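Local coordinates for Sso-CP2 metallo-carboxypetidase (Sulfolobus solfataricus, PDB 4MMO), which is an M20-family zinc metallo-carboxypeptidase that probably hydrolyses peptides from their carboxyl end, at residues T7-L12 and F88-E93; P15-T20 and V74-P79; E82-P87 and A410-I415. All coordinates share one frame; numbering follows the deposited sequence.

Interaction 1: T7-L12 and F88-E93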
ATOM      1  N   THR A   7      37.002 -19.534 -10.200  1.00 41.99           N
ATOM      2  CA  THR A   7      35.756 -20.276 -10.338  1.00 52.80           C
ATOM      3  C   THR A   7      34.617 -19.557  -9.620  1.00 40.70           C
ATOM      4  O   THR A   7      33.481 -19.553 -10.095  1.00 37.20           O
ATOM      5  CB  THR A   7      35.897 -21.710  -9.813  1.00 36.20           C
ATOM      6  OG1 THR A   7      36.968 -22.358 -10.506  1.00 47.95           O
ATOM      7  CG2 THR A   7      34.608 -22.504 -10.035  1.00 43.17           C
ATOM      8  N   LEU A   8      34.924 -18.937  -8.484  1.00 37.99           N
ATOM      9  CA  LEU A   8      33.914 -18.190  -7.747  1.00 34.39           C
ATOM     10  C   LEU A   8      33.409 -17.020  -8.590  1.00 36.99           C
ATOM     11  O   LEU A   8      32.200 -16.798  -8.681  1.00 42.56           O
ATOM     12  CB  LEU A   8      34.467 -17.692  -6.407  1.00 35.45           C
ATOM     13  CG  LEU A   8      33.600 -16.678  -5.655  1.00 38.86           C
ATOM     14  CD1 LEU A   8      32.206 -17.234  -5.392  1.00 34.38           C
ATOM     15  CD2 LEU A   8      34.268 -16.270  -4.351  1.00 45.05           C
ATOM     16  N   ILE A   9      34.337 -16.283  -9.199  1.00 44.82           N
ATOM     17  CA  ILE A   9      33.999 -15.156 -10.074  1.00 44.96           C
ATOM     18  C   ILE A   9      33.098 -15.619 -11.211  1.00 36.87           C
ATOM     19  O   ILE A   9      32.083 -14.992 -11.510  1.00 42.54           O
ATOM     20  CB  ILE A   9      35.270 -14.508 -10.683  1.00 49.13           C
ATOM     21  CG1 ILE A   9      36.158 -13.913  -9.587  1.00 45.69           C
ATOM     22  CG2 ILE A   9      34.908 -13.430 -11.713  1.00 39.79           C
ATOM     23  CD1 ILE A   9      35.554 -12.735  -8.848  1.00 62.06           C
ATOM     24  N   GLU A  10      33.484 -16.720 -11.846  0.93 40.29           N
ATOM     25  CA  GLU A  10      32.704 -17.311 -12.928  0.93 39.86           C
ATOM     26  C   GLU A  10      31.283 -17.635 -12.458  0.93 47.60           C
ATOM     27  O   GLU A  10      30.312 -17.365 -13.161  0.93 42.33           O
ATOM     28  CB  GLU A  10      33.409 -18.576 -13.420  0.93 46.40           C
ATOM     29  CG  GLU A  10      32.734 -19.295 -14.565  0.93 68.79           C
ATOM     30  CD  GLU A  10      33.504 -20.532 -14.993  0.93 81.45           C
ATOM     31  OE1 GLU A  10      33.900 -21.323 -14.107  0.93 78.48           O
ATOM     32  OE2 GLU A  10      33.723 -20.707 -16.211  0.93 66.41           O
ATOM     33  N   PHE A  11      31.177 -18.205 -11.260  1.00 42.83           N
ATOM     34  CA  PHE A  11      29.892 -18.570 -10.666  1.00 39.75           C
ATOM     35  C   PHE A  11      29.049 -17.321 -10.431  1.00 31.65           C
ATOM     36  O   PHE A  11      27.854 -17.284 -10.747  1.00 30.87           O
ATOM     37  CB  PHE A  11      30.149 -19.281  -9.326  1.00 44.43           C
ATOM     38  CG  PHE A  11      28.944 -19.985  -8.736  1.00 39.52           C
ATOM     39  CD1 PHE A  11      27.869 -20.372  -9.520  1.00 31.43           C
ATOM     40  CD2 PHE A  11      28.906 -20.269  -7.373  1.00 38.32           C
ATOM     41  CE1 PHE A  11      26.778 -21.028  -8.960  1.00 30.29           C
ATOM     42  CE2 PHE A  11      27.822 -20.924  -6.809  1.00 27.01           C
ATOM     43  CZ  PHE A  11      26.756 -21.300  -7.602  1.00 42.41           C
ATOM     44  N   LEU A  12      29.690 -16.298  -9.876  1.00 27.03           N
ATOM     45  CA  LEU A  12      29.016 -15.061  -9.495  1.00 40.94           C
ATOM     46  C   LEU A  12      28.512 -14.258 -10.697  1.00 53.33           C
ATOM     47  O   LEU A  12      27.568 -13.479 -10.576  1.00 45.46           O
ATOM     48  CB  LEU A  12      29.961 -14.191  -8.666  1.00 37.22           C
ATOM     49  CG  LEU A  12      30.212 -14.619  -7.214  1.00 38.41           C
ATOM     50  CD1 LEU A  12      31.315 -13.774  -6.593  1.00 26.92           C
ATOM     51  CD2 LEU A  12      28.939 -14.503  -6.389  1.00 45.53           C
ATOM     52  N   PHE A  88      26.021  -8.323 -11.321  1.00 41.50           N
ATOM     53  CA  PHE A  88      26.631  -9.610 -11.646  1.00 37.54           C
ATOM     54  C   PHE A  88      27.979  -9.474 -12.354  1.00 29.33           C
ATOM     55  O   PHE A  88      28.431 -10.389 -13.037  1.00 36.30           O
ATOM     56  CB  PHE A  88      25.649 -10.457 -12.452  1.00 39.78           C
ATOM     57  CG  PHE A  88      24.406 -10.801 -11.687  1.00 44.55           C
ATOM     58  CD1 PHE A  88      24.428 -11.799 -10.721  1.00 39.90           C
ATOM     59  CD2 PHE A  88      23.223 -10.115 -11.908  1.00 38.01           C
ATOM     60  CE1 PHE A  88      23.291 -12.115 -10.000  1.00 37.83           C
ATOM     61  CE2 PHE A  88      22.081 -10.426 -11.191  1.00 44.48           C
ATOM     62  CZ  PHE A  88      22.115 -11.427 -10.233  1.00 37.13           C
ATOM     63  N   SER A  89      28.635  -8.337 -12.161  1.00 35.61           N
ATOM     64  CA  SER A  89      29.961  -8.127 -12.728  1.00 37.24           C
ATOM     65  C   SER A  89      31.024  -8.917 -11.965  1.00 53.96           C
ATOM     66  O   SER A  89      32.036  -9.314 -12.545  1.00 52.52           O
ATOM     67  CB  SER A  89      30.315  -6.639 -12.721  1.00 51.87           C
ATOM     68  OG  SER A  89      30.213  -6.088 -11.419  1.00 53.24           O
ATOM     69  N   ALA A  90      30.783  -9.156 -10.675  1.00 50.31           N
ATOM     70  CA  ALA A  90      31.773  -9.789  -9.799  1.00 40.75           C
ATOM     71  C   ALA A  90      33.087  -9.027  -9.885  1.00 43.35           C
ATOM     72  O   ALA A  90      34.159  -9.612 -10.022  1.00 41.69           O
ATOM     73  CB  ALA A  90      31.972 -11.250 -10.166  1.00 35.94           C
ATOM     74  N   THR A  91      32.979  -7.707  -9.826  1.00 54.59           N
ATOM     75  CA  THR A  91      34.133  -6.830  -9.913  1.00 61.75           C
ATOM     76  C   THR A  91      35.000  -6.975  -8.676  1.00 52.21           C
ATOM     77  O   THR A  91      34.493  -7.018  -7.554  1.00 45.20           O
ATOM     78  CB  THR A  91      33.685  -5.363 -10.036  1.00 64.14           C
ATOM     79  OG1 THR A  91      33.003  -5.176 -11.282  1.00 65.33           O
ATOM     80  CG2 THR A  91      34.876  -4.409  -9.960  1.00 51.45           C
ATOM     81  N   ILE A  92      36.310  -7.041  -8.888  1.00 53.14           N
ATOM     82  CA  ILE A  92      37.263  -7.061  -7.788  1.00 52.49           C
ATOM     83  C   ILE A  92      37.760  -5.649  -7.521  1.00 61.34           C
ATOM     84  O   ILE A  92      38.261  -4.975  -8.422  1.00 64.87           O
ATOM     85  CB  ILE A  92      38.461  -7.983  -8.084  1.00 52.55           C
ATOM     86  CG1 ILE A  92      37.978  -9.417  -8.303  1.00 61.38           C
ATOM     87  CG2 ILE A  92      39.463  -7.940  -6.933  1.00 60.17           C
ATOM     88  CD1 ILE A  92      39.040 -10.359  -8.830  1.00 68.29           C
ATOM     89  N   GLU A  93      37.617  -5.205  -6.279  1.00 67.06           N
ATOM     90  CA  GLU A  93      38.078  -3.886  -5.881  1.00 68.88           C
ATOM     91  C   GLU A  93      38.209  -3.829  -4.365  1.00 64.64           C
ATOM     92  O   GLU A  93      37.327  -4.290  -3.643  1.00 52.76           O
ATOM     93  CB  GLU A  93      37.108  -2.812  -6.374  1.00 71.47           C
ATOM     94  CG  GLU A  93      37.609  -1.390  -6.173  1.00 91.41           C
ATOM     95  CD  GLU A  93      36.806  -0.362  -6.948  1.00 99.00           C
ATOM     96  OE1 GLU A  93      35.895  -0.755  -7.707  1.00101.83           O
ATOM     97  OE2 GLU A  93      37.090   0.846  -6.796  1.00101.17           O
TER
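The Phe88 ring meets the helix end at its edge: the carbonyl oxygen of Leu12 lies in the ring plane, with Leu12 O 3.6 Å from Phe88 CD1. Pro15 lies over one face of the ring; Val77 comes from the side of the opposite face, beyond the rim. No hydrogen bond joins 7-12 to 88-93; the rest of the contact is apolar and centres on Ala90, whose CB points toward the helix and meets two side chains one turn apart. Leu12 CB is 3.9 Å from Ala90 CB, and Ile9 CG2 4.0 Å from the same atom. Ile9 does the longer reaching. Its CG1 lies beside the backbone N, and the second torsion (chi2 -66°) folds CD1 back over the strand entry, where Ile9 CD1 is 3.6 Å from Ala90 O. The same methyl also meets Ile92, with CD1 of Ile9 4.1 Å from CG1 of Ile92 at the exposed end of the contact. Ile97 of the adjacent strand touches Ile9, Leu12 and Ala90 together, so the helix rests on two strands at once. Ala90 has a positive phi of 53°, and with Thr91 it faces Tyr98: a G1 beta bulge, by which the chain enters the edge strand of the small antiparallel sheet formed by 91-93, 96-98 and 414-416, with helix 3-12 packed against it.

Interaction 2: P15-T20 and V74-P79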
ATOM      1  N   PRO A  15      23.728 -14.826 -13.451  1.00 49.13           N
ATOM      2  CA  PRO A  15      22.555 -14.492 -12.643  1.00 44.92           C
ATOM      3  C   PRO A  15      21.679 -15.714 -12.408  1.00 40.13           C
ATOM      4  O   PRO A  15      21.726 -16.677 -13.172  1.00 44.48           O
ATOM      5  CB  PRO A  15      21.831 -13.434 -13.484  1.00 63.31           C
ATOM      6  CG  PRO A  15      22.289 -13.661 -14.869  1.00 57.35           C
ATOM      7  CD  PRO A  15      23.696 -14.171 -14.770  1.00 42.83           C
ATOM      8  N   SER A  16      20.897 -15.672 -11.339  1.00 32.64           N
ATOM      9  CA  SER A  16      20.086 -16.806 -10.934  1.00 46.53           C
ATOM     10  C   SER A  16      19.041 -16.303  -9.960  1.00 42.94           C
ATOM     11  O   SER A  16      18.907 -16.806  -8.846  1.00 41.33           O
ATOM     12  CB  SER A  16      20.958 -17.884 -10.288  1.00 48.44           C
ATOM     13  OG  SER A  16      21.858 -17.308  -9.363  1.00 41.83           O
ATOM     14  N   ILE A  17      18.312 -15.283 -10.389  1.00 44.85           N
ATOM     15  CA  ILE A  17      17.251 -14.719  -9.577  1.00 45.40           C
ATOM     16  C   ILE A  17      16.062 -15.664  -9.642  1.00 49.17           C
ATOM     17  O   ILE A  17      15.473 -15.860 -10.699  1.00 45.56           O
ATOM     18  CB  ILE A  17      16.868 -13.317 -10.061  1.00 44.63           C
ATOM     19  CG1 ILE A  17      18.120 -12.433 -10.137  1.00 53.83           C
ATOM     20  CG2 ILE A  17      15.830 -12.705  -9.134  1.00 37.59           C
ATOM     21  CD1 ILE A  17      17.889 -11.069 -10.749  1.00 64.51           C
ATOM     22  N   SER A  18      15.732 -16.275  -8.508  1.00 53.20           N
ATOM     23  CA  SER A  18      14.641 -17.240  -8.453  1.00 48.55           C
ATOM     24  C   SER A  18      13.287 -16.539  -8.488  1.00 60.35           C
ATOM     25  O   SER A  18      12.288 -17.129  -8.895  1.00 49.85           O
ATOM     26  CB  SER A  18      14.753 -18.097  -7.189  1.00 44.09           C
ATOM     27  OG  SER A  18      14.893 -17.284  -6.039  1.00 39.98           O
ATOM     28  N   ALA A  19      13.260 -15.281  -8.059  1.00 48.54           N
ATOM     29  CA  ALA A  19      12.024 -14.503  -8.038  1.00 51.61           C
ATOM     30  C   ALA A  19      11.440 -14.352  -9.440  1.00 60.95           C
ATOM     31  O   ALA A  19      10.223 -14.368  -9.613  1.00 66.40           O
ATOM     32  CB  ALA A  19      12.274 -13.137  -7.427  1.00 57.83           C
ATOM     33  N   THR A  20      12.316 -14.212 -10.432  1.00 64.62           N
ATOM     34  CA  THR A  20      11.904 -14.051 -11.826  1.00 57.07           C
ATOM     35  C   THR A  20      12.202 -15.309 -12.638  1.00 57.64           C
ATOM     36  O   THR A  20      11.538 -15.589 -13.634  1.00 70.86           O
ATOM     37  CB  THR A  20      12.625 -12.857 -12.486  1.00 61.32           C
ATOM     38  OG1 THR A  20      14.038 -13.098 -12.515  1.00 65.36           O
ATOM     39  CG2 THR A  20      12.347 -11.570 -11.719  1.00 58.96           C
ATOM     40  N   VAL A  74      19.703 -16.421  -6.001  1.00 41.53           N
ATOM     41  CA  VAL A  74      20.008 -15.178  -5.300  1.00 31.69           C
ATOM     42  C   VAL A  74      18.810 -14.236  -5.284  1.00 39.00           C
ATOM     43  O   VAL A  74      17.835 -14.443  -6.006  1.00 43.93           O
ATOM     44  CB  VAL A  74      21.185 -14.445  -5.966  1.00 33.96           C
ATOM     45  CG1 VAL A  74      22.451 -15.277  -5.862  1.00 33.62           C
ATOM     46  CG2 VAL A  74      20.864 -14.134  -7.439  1.00 33.24           C
ATOM     47  N   GLN A  75      18.897 -13.194  -4.462  1.00 37.17           N
ATOM     48  CA  GLN A  75      17.848 -12.186  -4.382  1.00 36.96           C
ATOM     49  C   GLN A  75      17.846 -11.312  -5.635  1.00 46.19           C
ATOM     50  O   GLN A  75      18.867 -11.208  -6.321  1.00 31.55           O
ATOM     51  CB  GLN A  75      18.062 -11.303  -3.152  1.00 62.77           C
ATOM     52  CG  GLN A  75      17.631 -11.937  -1.834  1.00 74.59           C
ATOM     53  CD  GLN A  75      16.218 -11.554  -1.428  1.00102.00           C
ATOM     54  OE1 GLN A  75      15.820 -10.394  -1.535  1.00115.42           O
ATOM     55  NE2 GLN A  75      15.454 -12.532  -0.956  1.00107.76           N
ATOM     56  N   PRO A  76      16.703 -10.667  -5.933  1.00 42.57           N
ATOM     57  CA  PRO A  76      16.655  -9.724  -7.058  1.00 43.50           C
ATOM     58  C   PRO A  76      17.598  -8.555  -6.807  1.00 47.85           C
ATOM     59  O   PRO A  76      18.088  -8.423  -5.683  1.00 40.86           O
ATOM     60  CB  PRO A  76      15.195  -9.248  -7.072  1.00 43.34           C
ATOM     61  CG  PRO A  76      14.437 -10.249  -6.261  1.00 54.52           C
ATOM     62  CD  PRO A  76      15.405 -10.765  -5.241  1.00 40.91           C
ATOM     63  N   VAL A  77      17.844  -7.727  -7.821  1.00 42.94           N
ATOM     64  CA  VAL A  77      18.836  -6.658  -7.713  1.00 40.41           C
ATOM     65  C   VAL A  77      18.252  -5.273  -7.979  1.00 43.59           C
ATOM     66  O   VAL A  77      18.986  -4.290  -8.061  1.00 37.80           O
ATOM     67  CB  VAL A  77      20.025  -6.904  -8.666  1.00 35.78           C
ATOM     68  CG1 VAL A  77      20.697  -8.226  -8.331  1.00 51.28           C
ATOM     69  CG2 VAL A  77      19.568  -6.893 -10.122  1.00 48.14           C
ATOM     70  N   ASP A  78      16.933  -5.192  -8.102  1.00 42.28           N
ATOM     71  CA  ASP A  78      16.277  -3.912  -8.325  1.00 64.09           C
ATOM     72  C   ASP A  78      16.267  -3.098  -7.033  1.00 73.39           C
ATOM     73  O   ASP A  78      16.050  -3.654  -5.959  1.00 65.99           O
ATOM     74  CB  ASP A  78      14.850  -4.131  -8.824  1.00 65.20           C
ATOM     75  CG  ASP A  78      14.800  -4.927 -10.113  1.00 83.46           C
ATOM     76  OD1 ASP A  78      15.141  -4.364 -11.176  1.00 79.73           O
ATOM     77  OD2 ASP A  78      14.416  -6.114 -10.065  1.00102.97           O
ATOM     78  N   PRO A  79      16.496  -1.776  -7.126  1.00 80.74           N
ATOM     79  CA  PRO A  79      16.717  -0.987  -8.342  1.00 75.32           C
ATOM     80  C   PRO A  79      18.185  -0.934  -8.768  1.00 54.39           C
ATOM     81  O   PRO A  79      19.047  -0.585  -7.963  1.00 51.15           O
ATOM     82  CB  PRO A  79      16.222   0.408  -7.943  1.00 83.97           C
ATOM     83  CG  PRO A  79      16.289   0.449  -6.428  1.00 79.46           C
ATOM     84  CD  PRO A  79      16.607  -0.936  -5.922  1.00 72.31           C
TER
HETATM   85  O   HOH W   1      15.023 -14.175  -6.251  1.00 41.69           O
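Ile17 packs into the bend formed by Val74, Gln75 and Pro76, and its two branches divide the work. From CB, the CG2 methyl lies anti to the backbone N (chi1 of -53° for CG1) and is set against the start of Pro76, with Ile17 CG2 3.7 Å from Pro76 CA. It also reaches the proline ring, Ile17 CG2 being 4.0 Å from Pro76 CG. The other branch runs alongside the chain: Ile17 CG1 is 4.2 Å from Val74 CG2 and passes the carbonyl oxygen of Gln75. At the tip, Ile17 CD1 comes back to Pro76, 4.1 Å from its CA. Ala19 CB meets the same ring atom as the Ile17 methyl, Pro76 CG, at 3.8 Å and beside that methyl.

The backbones are joined by a single bridge at Ile17 and Val74. Val74 N donates to Ser16 O at 3.0 Å, fairly straight at 161° but arriving from above the carbonyl plane, 38° out of it. A water continues the join: it donates to Val74 O at 2.8 Å and to Ser18 OG, and accepts from Ala19 N. The hydroxyls of the first loop look to residues just before the second, Ser16 OG to Tyr72 O and Ser18 OG to Asp73 OD2, while Gln75 NE2 turns to Glu138, which binds zinc in a structure of this protein, though not in this chain. Ser16 and Ser18 also lie against Thr27 and Ile24 of helix 24-39. The contact thus joins the loop between helix 3-12 and helix 24-39 to the loop that leaves strand 65-71, the strand ending in zinc ligand His71.

Interaction 3: E82-P87 and A410-I415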
ATOM      1  N   GLU A  82      20.885   1.913  -7.859  1.00 63.43           N
ATOM      2  CA  GLU A  82      21.583   2.039  -6.582  1.00 67.07           C
ATOM      3  C   GLU A  82      22.902   1.265  -6.555  1.00 58.02           C
ATOM      4  O   GLU A  82      23.729   1.473  -5.666  1.00 57.01           O
ATOM      5  CB  GLU A  82      20.675   1.582  -5.437  1.00 69.79           C
ATOM      6  CG  GLU A  82      19.611   2.606  -5.059  1.00 83.20           C
ATOM      7  CD  GLU A  82      18.588   2.064  -4.078  1.00102.79           C
ATOM      8  OE1 GLU A  82      18.738   0.907  -3.632  1.00 95.55           O
ATOM      9  OE2 GLU A  82      17.630   2.798  -3.753  1.00110.00           O
ATOM     10  N   TRP A  83      23.095   0.378  -7.528  1.00 50.17           N
ATOM     11  CA  TRP A  83      24.327  -0.404  -7.628  1.00 67.61           C
ATOM     12  C   TRP A  83      25.454   0.404  -8.268  1.00 80.22           C
ATOM     13  O   TRP A  83      25.285   0.971  -9.349  1.00 81.83           O
ATOM     14  CB  TRP A  83      24.086  -1.670  -8.454  1.00 60.19           C
ATOM     15  CG  TRP A  83      23.325  -2.742  -7.734  1.00 49.61           C
ATOM     16  CD1 TRP A  83      21.974  -2.806  -7.545  1.00 48.02           C
ATOM     17  CD2 TRP A  83      23.870  -3.915  -7.115  1.00 43.86           C
ATOM     18  NE1 TRP A  83      21.647  -3.943  -6.846  1.00 45.11           N
ATOM     19  CE2 TRP A  83      22.794  -4.639  -6.571  1.00 39.82           C
ATOM     20  CE3 TRP A  83      25.168  -4.417  -6.972  1.00 42.53           C
ATOM     21  CZ2 TRP A  83      22.973  -5.844  -5.888  1.00 39.02           C
ATOM     22  CZ3 TRP A  83      25.341  -5.613  -6.291  1.00 43.97           C
ATOM     23  CH2 TRP A  83      24.251  -6.312  -5.760  1.00 40.63           C
ATOM     24  N   LYS A  84      26.608   0.447  -7.605  1.00 65.68           N
ATOM     25  CA  LYS A  84      27.761   1.172  -8.131  1.00 70.48           C
ATOM     26  C   LYS A  84      28.427   0.396  -9.256  1.00 66.38           C
ATOM     27  O   LYS A  84      28.943   0.980 -10.209  1.00 64.29           O
ATOM     28  CB  LYS A  84      28.778   1.438  -7.023  1.00 56.78           C
ATOM     29  CG  LYS A  84      28.273   2.380  -5.955  1.00 71.94           C
ATOM     30  CD  LYS A  84      29.353   2.699  -4.942  1.00 91.87           C
ATOM     31  CE  LYS A  84      28.876   3.735  -3.939  1.00100.39           C
ATOM     32  NZ  LYS A  84      27.649   3.291  -3.222  1.00 98.53           N
ATOM     33  N   ARG A  85      28.416  -0.925  -9.124  1.00 46.02           N
ATOM     34  CA  ARG A  85      28.931  -1.820 -10.149  1.00 50.70           C
ATOM     35  C   ARG A  85      27.787  -2.750 -10.521  1.00 48.31           C
ATOM     36  O   ARG A  85      26.905  -2.987  -9.703  1.00 57.72           O
ATOM     37  CB  ARG A  85      30.123  -2.615  -9.612  1.00 74.09           C
ATOM     38  CG  ARG A  85      31.178  -1.766  -8.910  1.00 74.91           C
ATOM     39  CD  ARG A  85      32.016  -2.601  -7.958  1.00 76.20           C
ATOM     40  NE  ARG A  85      32.964  -1.782  -7.204  1.00 66.73           N
ATOM     41  CZ  ARG A  85      32.681  -1.151  -6.067  1.00 63.35           C
ATOM     42  NH1 ARG A  85      31.472  -1.239  -5.525  1.00 52.78           N
ATOM     43  NH2 ARG A  85      33.615  -0.428  -5.468  1.00 61.72           N
ATOM     44  N   ALA A  86      27.786  -3.262 -11.748  1.00 53.78           N
ATOM     45  CA  ALA A  86      26.704  -4.134 -12.195  1.00 57.20           C
ATOM     46  C   ALA A  86      26.555  -5.309 -11.225  1.00 40.92           C
ATOM     47  O   ALA A  86      27.553  -5.926 -10.860  1.00 42.09           O
ATOM     48  CB  ALA A  86      26.975  -4.642 -13.598  1.00 50.51           C
ATOM     49  N   PRO A  87      25.311  -5.617 -10.807  1.00 45.92           N
ATOM     50  CA  PRO A  87      25.059  -6.659  -9.805  1.00 52.11           C
ATOM     51  C   PRO A  87      25.753  -7.989 -10.062  1.00 52.50           C
ATOM     52  O   PRO A  87      26.034  -8.698  -9.096  1.00 47.84           O
ATOM     53  CB  PRO A  87      23.545  -6.846  -9.877  1.00 53.15           C
ATOM     54  CG  PRO A  87      23.033  -5.533 -10.285  1.00 43.23           C
ATOM     55  CD  PRO A  87      24.058  -4.957 -11.217  1.00 46.56           C
ATOM     56  N   ALA A 410      20.652  -6.508  -0.257  1.00 63.44           N
ATOM     57  CA  ALA A 410      20.825  -5.069  -0.394  1.00 61.88           C
ATOM     58  C   ALA A 410      21.772  -4.792  -1.560  1.00 66.39           C
ATOM     59  O   ALA A 410      22.468  -5.697  -2.023  1.00 53.75           O
ATOM     60  CB  ALA A 410      21.375  -4.490   0.895  1.00 68.24           C
ATOM     61  N   PRO A 411      21.801  -3.544  -2.051  1.00 65.96           N
ATOM     62  CA  PRO A 411      22.678  -3.283  -3.195  1.00 62.75           C
ATOM     63  C   PRO A 411      24.157  -3.272  -2.818  1.00 48.75           C
ATOM     64  O   PRO A 411      24.502  -3.023  -1.663  1.00 53.00           O
ATOM     65  CB  PRO A 411      22.232  -1.897  -3.670  1.00 51.94           C
ATOM     66  CG  PRO A 411      21.663  -1.252  -2.466  1.00 49.66           C
ATOM     67  CD  PRO A 411      21.018  -2.354  -1.674  1.00 69.30           C
ATOM     68  N   ASN A 412      25.007  -3.541  -3.801  1.00 43.68           N
ATOM     69  CA  ASN A 412      26.452  -3.588  -3.609  1.00 52.34           C
ATOM     70  C   ASN A 412      26.851  -4.672  -2.620  1.00 56.26           C
ATOM     71  O   ASN A 412      27.683  -4.452  -1.742  1.00 47.71           O
ATOM     72  CB  ASN A 412      26.986  -2.226  -3.162  1.00 52.36           C
ATOM     73  CG  ASN A 412      26.615  -1.114  -4.128  1.00 61.17           C
ATOM     74  OD1 ASN A 412      26.838  -1.223  -5.336  1.00 44.74           O
ATOM     75  ND2 ASN A 412      26.028  -0.045  -3.602  1.00 49.12           N
ATOM     76  N   GLU A 413      26.249  -5.847  -2.767  1.00 45.83           N
ATOM     77  CA  GLU A 413      26.647  -6.999  -1.976  1.00 48.96           C
ATOM     78  C   GLU A 413      28.081  -7.380  -2.316  1.00 49.57           C
ATOM     79  O   GLU A 413      28.475  -7.353  -3.482  1.00 37.97           O
ATOM     80  CB  GLU A 413      25.722  -8.187  -2.240  1.00 44.00           C
ATOM     81  CG  GLU A 413      26.147  -9.464  -1.527  1.00 41.02           C
ATOM     82  CD  GLU A 413      25.223 -10.626  -1.820  1.00 46.11           C
ATOM     83  OE1 GLU A 413      24.127 -10.388  -2.372  1.00 47.24           O
ATOM     84  OE2 GLU A 413      25.598 -11.780  -1.516  1.00 43.46           O
ATOM     85  N   ASN A 414      28.855  -7.745  -1.296  1.00 47.59           N
ATOM     86  CA  ASN A 414      30.253  -8.106  -1.499  1.00 39.80           C
ATOM     87  C   ASN A 414      30.820  -8.974  -0.382  1.00 42.88           C
ATOM     88  O   ASN A 414      30.274  -9.010   0.719  1.00 48.80           O
ATOM     89  CB  ASN A 414      31.097  -6.840  -1.608  1.00 57.88           C
ATOM     90  CG  ASN A 414      31.226  -6.117  -0.283  1.00 52.17           C
ATOM     91  OD1 ASN A 414      32.134  -6.391   0.496  1.00 48.85           O
ATOM     92  ND2 ASN A 414      30.306  -5.200  -0.014  1.00 42.99           N
ATOM     93  N   ILE A 415      31.913  -9.675  -0.679  1.00 38.98           N
ATOM     94  CA  ILE A 415      32.672 -10.401   0.340  1.00 48.09           C
ATOM     95  C   ILE A 415      34.165 -10.098   0.215  1.00 45.41           C
ATOM     96  O   ILE A 415      34.686  -9.927  -0.890  1.00 50.18           O
ATOM     97  CB  ILE A 415      32.445 -11.933   0.268  1.00 32.08           C
ATOM     98  CG1 ILE A 415      32.875 -12.502  -1.087  1.00 42.17           C
ATOM     99  CG2 ILE A 415      30.985 -12.262   0.522  1.00 49.54           C
ATOM    100  CD1 ILE A 415      33.291 -13.942  -1.019  1.00 46.63           C
TER
HETATM  101  O   HOH W   2      28.812  -2.422  -6.326  1.00 54.08           O
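Trp83 lies flat over the backbone of Pro411 and Asn412, and here the contact is tight. Asn412 N sits over one face of the indole, offset toward the rim and 3.3 Å from Trp83 CZ3. Pro411 CB makes a CH-pi contact 13° off the normal of the five-membered ring, 3.9 Å from its centroid. Pro87 CG covers the centre of the opposite face, so the indole is sandwiched, while its NE1 bonds weakly to Val77 O. With CG beside its backbone N (chi1 -56°), Asn412 brings OD1 to the Lys84 N-H: Lys84 N donates to Asn412 OD1 at 2.8 Å, almost straight at 168° and on a lone pair in the carbonyl plane.

Toward solvent the fit slackens. Asn412 ND2 makes only a weak bond to Glu82 O, 3.4 Å long, and Glu82 OE1 merely brushes Pro411 CG at 3.8 Å. The Lys84 chain crosses the Asn412 side chain at about a right angle. Were Trp83 replaced by an alanine, the space between Pro87 and the Pro411-Asn412 backbone would probably be left unfilled and Val77 O would lose its weak NE1 partner. Just beyond, Glu413 OE2 accepts from the backbone N of Ser103 and Asp104, and its OE1 from Gly101 N while pairing with Arg100: a buried second-shell carboxylate beside the zinc ligand Asp104, at the edge of the metallopeptidase active site.

Overall arrangement
The three contacts tie successive parts of the chain from Val74 to Glu93 to other regions of the protein, around the zinc site of His71, Asp104 and Glu163. Phe88 connects interaction 1 to interaction 2, its CE1 lying 3.6 Å from Pro15 CA; their centres are about 16 Å apart. Interaction 3 is about 12 Å, centre to centre, from each of the others: Arg85 NE forms a salt bridge with Glu93 OE1 (3.1 Å) toward interaction 1, and Pro87 CB packs on Val77 CG1 (3.5 Å) toward interaction 2. The side chains of Gln75, Glu413 and Leu12 are about 8, 9 and 12 Å from the zinc.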